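Local coordinates for effector protein B, substrate of the Dot/Icm secretion system (Legionella drancourtii, PDB 4JVS), which probably acts as a GTPase-activating protein, its GAP domain speeding GTP hydrolysis by a host small GTPase after secretion into the host cell, at residues A[33-45]-A[195-207]. Numbering follows the deposited sequence.
Sequences PFPELIRTWAGLL and LQKALDDFMQYKT
The ring of F34 turns its CD2–CE2 edge onto a face of F202 in a T-shaped stack, the planes at 77° and the centroids 5.1 Å apart. I38 CD1, from the same helix as F34, lies over a face of the F34 ring, while at the rim of F202, near its plane, stands the CA of P35. This stack belongs to a helix-helix packing in the N-terminal subdomain of the LepB GAP domain, nearer antiparallel than parallel: helix 34-45 runs at 138° to segment 195-207 of helix 193-214, the segment axes coming within 9.6 Å of each other. With CG anti to the backbone N (chi1 -175°), F202 extends toward F34, and L163 of helix 156-177 also touches it; F34 in turn packs edge-to-face with F67 of helix 60-80.

Further along, L199 is a knob in a hole made by I38, W41, A42 and L45. Its branched end suits the task, since CD2 meets I38 CG2 at 3.7 Å while CD1 lies against the A42 backbone. A42 suits the closest approach of the backbones, its small methyl allowing the CA atoms of A42 and L199 to come within 5.9 Å. No hydrogen bond links the segments, whose direct contact is largely apolar. Flexible M203 bends at chi2 and chi3 to lay its sulfur beside I38 CG2. K206 spreads its aliphatic CE against P35 CB while NZ makes a salt bridge to D210 and a hydrogen bond to the hydroxyl of Y70. At the opposite end of the interface, L45 CD1 touches L195 CD1 at 3.5 Å.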
loop_
_atom_site.group_PDB
_atom_site.type_symbol
_atom_site.label_atom_id
_atom_site.label_comp_id
_atom_site.label_asym_id
_atom_site.label_seq_id
_atom_site.Cartn_x
_atom_site.Cartn_y
_atom_site.Cartn_z
ATOM N N PRO A 33 -6.601 13.232 -20.391
ATOM C CA PRO A 33 -6.708 12.096 -19.508
ATOM C C PRO A 33 -5.408 11.386 -19.335
ATOM O O PRO A 33 -4.539 11.555 -20.120
ATOM C CB PRO A 33 -7.639 11.187 -20.272
ATOM C CG PRO A 33 -8.444 12.079 -21.081
ATOM C CD PRO A 33 -7.501 13.115 -21.528
ATOM N N PHE A 34 -5.295 10.597 -18.286
ATOM C CA PHE A 34 -4.076 9.841 -18.009
ATOM C C PHE A 34 -3.541 9.004 -19.199
ATOM O O PHE A 34 -2.349 9.058 -19.484
ATOM C CB PHE A 34 -4.274 8.986 -16.746
ATOM C CG PHE A 34 -2.999 8.431 -16.171
ATOM C CD1 PHE A 34 -2.221 9.185 -15.302
ATOM C CD2 PHE A 34 -2.586 7.152 -16.492
ATOM C CE1 PHE A 34 -1.052 8.670 -14.769
ATOM C CE2 PHE A 34 -1.420 6.634 -15.968
ATOM C CZ PHE A 34 -0.651 7.395 -15.099
ATOM N N PRO A 35 -4.379 8.274 -19.891
ATOM C CA PRO A 35 -3.890 7.476 -20.988
ATOM C C PRO A 35 -3.277 8.277 -22.108
ATOM O O PRO A 35 -2.283 7.883 -22.648
ATOM C CB PRO A 35 -5.148 6.817 -21.481
ATOM C CG PRO A 35 -5.970 6.713 -20.305
ATOM C CD PRO A 35 -5.793 8.011 -19.660
ATOM N N GLU A 36 -3.880 9.378 -22.482
ATOM C CA GLU A 36 -3.306 10.244 -23.484
ATOM C C GLU A 36 -2.028 10.882 -23.041
ATOM O O GLU A 36 -1.139 11.104 -23.811
ATOM C CB GLU A 36 -4.302 11.286 -23.909
ATOM C CG GLU A 36 -5.299 10.713 -24.871
ATOM C CD GLU A 36 -4.649 9.872 -25.924
ATOM O OE1 GLU A 36 -5.092 8.738 -26.116
ATOM O OE2 GLU A 36 -3.701 10.360 -26.558
ATOM N N LEU A 37 -1.971 11.225 -21.784
ATOM C CA LEU A 37 -0.791 11.778 -21.239
ATOM C C LEU A 37 0.346 10.793 -21.339
ATOM O O LEU A 37 1.402 11.121 -21.773
ATOM C CB LEU A 37 -1.086 12.071 -19.793
ATOM C CG LEU A 37 -0.124 12.802 -18.907
ATOM C CD1 LEU A 37 0.283 14.076 -19.576
ATOM C CD2 LEU A 37 -0.809 13.106 -17.615
ATOM N N ILE A 38 0.122 9.557 -20.985
ATOM C CA ILE A 38 1.153 8.568 -21.070
ATOM C C ILE A 38 1.586 8.278 -22.479
ATOM O O ILE A 38 2.741 8.182 -22.766
ATOM C CB ILE A 38 0.657 7.294 -20.443
ATOM C CG1 ILE A 38 0.418 7.511 -18.964
ATOM C CG2 ILE A 38 1.637 6.174 -20.658
ATOM C CD1 ILE A 38 1.367 8.455 -18.310
ATOM N N ARG A 39 0.630 8.153 -23.371
ATOM C CA ARG A 39 0.885 7.973 -24.795
ATOM C C ARG A 39 1.831 9.065 -25.280
ATOM O O ARG A 39 2.841 8.786 -25.926
ATOM C CB ARG A 39 -0.423 8.042 -25.581
ATOM C CG ARG A 39 -0.331 7.552 -27.030
ATOM C CD ARG A 39 -1.303 8.322 -27.939
ATOM N NE ARG A 39 -0.691 9.538 -28.486
ATOM C CZ ARG A 39 -1.115 10.785 -28.277
ATOM N NH1 ARG A 39 -2.188 11.036 -27.529
ATOM N NH2 ARG A 39 -0.460 11.794 -28.832
ATOM N N THR A 40 1.495 10.309 -24.938
ATOM C CA THR A 40 2.331 11.466 -25.243
ATOM C C THR A 40 3.750 11.313 -24.721
ATOM O O THR A 40 4.715 11.450 -25.474
ATOM C CB THR A 40 1.744 12.761 -24.662
ATOM O OG1 THR A 40 0.515 13.078 -25.327
ATOM C CG2 THR A 40 2.714 13.906 -24.852
ATOM N N TRP A 41 3.882 11.028 -23.431
ATOM C CA TRP A 41 5.209 10.932 -22.821
ATOM C C TRP A 41 6.044 9.782 -23.377
ATOM O O TRP A 41 7.236 9.949 -23.648
ATOM C CB TRP A 41 5.105 10.855 -21.297
ATOM C CG TRP A 41 4.589 12.120 -20.694
ATOM C CD1 TRP A 41 4.407 13.319 -21.326
ATOM C CD2 TRP A 41 4.170 12.315 -19.338
ATOM N NE1 TRP A 41 3.906 14.248 -20.447
ATOM C CE2 TRP A 41 3.750 13.659 -19.221
ATOM C CE3 TRP A 41 4.100 11.482 -18.214
ATOM C CZ2 TRP A 41 3.276 14.188 -18.025
ATOM C CZ3 TRP A 41 3.630 12.012 -17.028
ATOM C CH2 TRP A 41 3.225 13.353 -16.944
ATOM N N ALA A 42 5.416 8.624 -23.556
ATOM C CA ALA A 42 6.111 7.473 -24.121
ATOM C C ALA A 42 6.648 7.800 -25.514
ATOM O O ALA A 42 7.708 7.321 -25.904
ATOM C CB ALA A 42 5.202 6.260 -24.164
ATOM N N GLY A 43 5.914 8.628 -26.252
ATOM C CA GLY A 43 6.337 9.061 -27.566
ATOM C C GLY A 43 7.565 9.949 -27.512
ATOM O O GLY A 43 8.519 9.743 -28.269
ATOM N N LEU A 44 7.538 10.937 -26.616
ATOM C CA LEU A 44 8.664 11.843 -26.409
ATOM C C LEU A 44 9.920 11.111 -25.930
ATOM O O LEU A 44 11.040 11.483 -26.273
ATOM C CB LEU A 44 8.299 12.923 -25.386
ATOM C CG LEU A 44 7.340 14.054 -25.750
ATOM C CD1 LEU A 44 7.147 14.975 -24.565
ATOM C CD2 LEU A 44 7.897 14.822 -26.915
ATOM N N LEU A 45 9.755 10.099 -25.127
ATOM C CA LEU A 45 10.897 9.400 -24.598
ATOM C C LEU A 45 11.398 8.292 -25.501
ATOM O O LEU A 45 12.447 7.736 -25.274
ATOM C CB LEU A 45 10.573 8.872 -23.202
ATOM C CG LEU A 45 10.309 9.948 -22.153
ATOM C CD1 LEU A 45 10.082 9.387 -20.780
ATOM C CD2 LEU A 45 11.434 10.937 -22.110
ATOM N N LEU A 195 11.407 3.782 -16.548
ATOM C CA LEU A 195 10.327 4.652 -16.865
ATOM C C LEU A 195 9.738 4.253 -18.183
ATOM O O LEU A 195 8.564 4.130 -18.329
ATOM C CB LEU A 195 10.868 6.053 -16.996
ATOM C CG LEU A 195 10.043 7.248 -16.594
ATOM C CD1 LEU A 195 10.473 8.394 -17.442
ATOM C CD2 LEU A 195 8.575 7.008 -16.778
ATOM N N GLN A 196 10.588 3.991 -19.141
ATOM C CA GLN A 196 10.161 3.740 -20.483
ATOM C C GLN A 196 9.305 2.540 -20.510
ATOM O O GLN A 196 8.349 2.485 -21.231
ATOM C CB GLN A 196 11.367 3.471 -21.343
ATOM C CG GLN A 196 12.261 4.658 -21.523
ATOM C CD GLN A 196 13.478 4.336 -22.319
ATOM O OE1 GLN A 196 13.918 3.201 -22.373
ATOM N NE2 GLN A 196 14.034 5.336 -22.951
ATOM N N LYS A 197 9.698 1.559 -19.736
ATOM C CA LYS A 197 8.950 0.342 -19.553
ATOM C C LYS A 197 7.648 0.511 -18.815
ATOM O O LYS A 197 6.681 -0.137 -19.110
ATOM C CB LYS A 197 9.808 -0.697 -18.890
ATOM C CG LYS A 197 9.326 -2.084 -19.158
ATOM C CD LYS A 197 9.873 -3.065 -18.169
ATOM C CE LYS A 197 9.361 -4.448 -18.475
ATOM N NZ LYS A 197 7.953 -4.612 -18.068
ATOM N N ALA A 198 7.640 1.360 -17.818
ATOM C CA ALA A 198 6.450 1.596 -17.058
ATOM C C ALA A 198 5.410 2.181 -17.942
ATOM O O ALA A 198 4.263 1.897 -17.822
ATOM C CB ALA A 198 6.738 2.525 -15.907
ATOM N N LEU A 199 5.819 3.047 -18.824
ATOM C CA LEU A 199 4.879 3.651 -19.750
ATOM C C LEU A 199 4.313 2.605 -20.710
ATOM O O LEU A 199 3.095 2.543 -20.915
ATOM C CB LEU A 199 5.544 4.791 -20.523
ATOM C CG LEU A 199 6.037 5.948 -19.661
ATOM C CD1 LEU A 199 6.723 6.995 -20.500
ATOM C CD2 LEU A 199 4.874 6.547 -18.918
ATOM N N ASP A 200 5.193 1.782 -21.283
ATOM C CA ASP A 200 4.774 0.752 -22.242
ATOM C C ASP A 200 3.949 -0.358 -21.570
ATOM O O ASP A 200 2.994 -0.865 -22.156
ATOM C CB ASP A 200 5.976 0.166 -22.999
ATOM C CG ASP A 200 6.719 1.212 -23.841
ATOM O OD1 ASP A 200 6.055 2.141 -24.366
ATOM O OD2 ASP A 200 7.964 1.105 -23.977
ATOM N N ASP A 201 4.308 -0.725 -20.342
ATOM C CA ASP A 201 3.521 -1.690 -19.581
ATOM C C ASP A 201 2.110 -1.169 -19.305
ATOM O O ASP A 201 1.153 -1.947 -19.270
ATOM C CB ASP A 201 4.215 -2.050 -18.266
ATOM C CG ASP A 201 5.399 -2.983 -18.466
ATOM O OD1 ASP A 201 5.982 -2.983 -19.578
ATOM O OD2 ASP A 201 5.748 -3.720 -17.514
ATOM N N PHE A 202 1.980 0.143 -19.107
ATOM C CA PHE A 202 0.658 0.732 -18.911
ATOM C C PHE A 202 -0.230 0.577 -20.154
ATOM O O PHE A 202 -1.346 0.056 -20.069
ATOM C CB PHE A 202 0.748 2.202 -18.506
ATOM C CG PHE A 202 -0.587 2.807 -18.187
ATOM C CD1 PHE A 202 -1.201 2.554 -16.966
ATOM C CD2 PHE A 202 -1.243 3.597 -19.111
ATOM C CE1 PHE A 202 -2.442 3.100 -16.671
ATOM C CE2 PHE A 202 -2.484 4.143 -18.826
ATOM C CZ PHE A 202 -3.084 3.893 -17.605
ATOM N N MET A 203 0.283 1.048 -21.291
ATOM C CA MET A 203 -0.324 0.842 -22.602
ATOM C C MET A 203 -0.811 -0.586 -22.844
ATOM O O MET A 203 -1.950 -0.797 -23.272
ATOM C CB MET A 203 0.691 1.176 -23.690
ATOM C CG MET A 203 0.399 2.427 -24.478
ATOM S SD MET A 203 0.662 3.910 -23.500
ATOM C CE MET A 203 -1.027 4.309 -22.983
ATOM N N GLN A 204 0.065 -1.559 -22.602
ATOM C CA GLN A 204 -0.261 -2.964 -22.830
ATOM C C GLN A 204 -1.449 -3.402 -21.986
ATOM O O GLN A 204 -2.411 -3.979 -22.500
ATOM C CB GLN A 204 0.940 -3.858 -22.513
ATOM C CG GLN A 204 2.129 -3.662 -23.434
ATOM C CD GLN A 204 3.377 -4.416 -22.963
ATOM O OE1 GLN A 204 3.314 -5.254 -22.051
ATOM N NE2 GLN A 204 4.519 -4.116 -23.589
ATOM N N TYR A 205 -1.363 -3.130 -20.686
ATOM C CA TYR A 205 -2.391 -3.517 -19.735
ATOM C C TYR A 205 -3.705 -2.794 -20.027
ATOM O O TYR A 205 -4.785 -3.341 -19.793
ATOM C CB TYR A 205 -1.921 -3.211 -18.313
ATOM C CG TYR A 205 -0.750 -4.052 -17.834
ATOM C CD1 TYR A 205 -0.611 -5.379 -18.222
ATOM C CD2 TYR A 205 0.213 -3.516 -16.982
ATOM C CE1 TYR A 205 0.463 -6.146 -17.777
ATOM C CE2 TYR A 205 1.292 -4.273 -16.538
ATOM C CZ TYR A 205 1.407 -5.584 -16.936
ATOM O OH TYR A 205 2.465 -6.334 -16.494
ATOM N N LYS A 206 -3.606 -1.566 -20.540
ATOM C CA LYS A 206 -4.773 -0.789 -20.956
ATOM C C LYS A 206 -5.462 -1.471 -22.132
ATOM O O LYS A 206 -6.690 -1.483 -22.230
ATOM C CB LYS A 206 -4.353 0.626 -21.355
ATOM C CG LYS A 206 -5.459 1.645 -21.321
ATOM C CD LYS A 206 -5.641 2.360 -22.660
ATOM C CE LYS A 206 -6.635 3.518 -22.544
ATOM N NZ LYS A 206 -7.773 3.218 -21.596
ATOM N N THR A 207 -4.657 -2.035 -23.029
ATOM C CA THR A 207 -5.167 -2.772 -24.180
ATOM C C THR A 207 -6.052 -3.921 -23.725
ATOM O O THR A 207 -7.185 -4.051 -24.178
ATOM C CB THR A 207 -4.026 -3.358 -25.029
ATOM O OG1 THR A 207 -3.067 -2.333 -25.335
ATOM C CG2 THR A 207 -4.578 -3.957 -26.311
#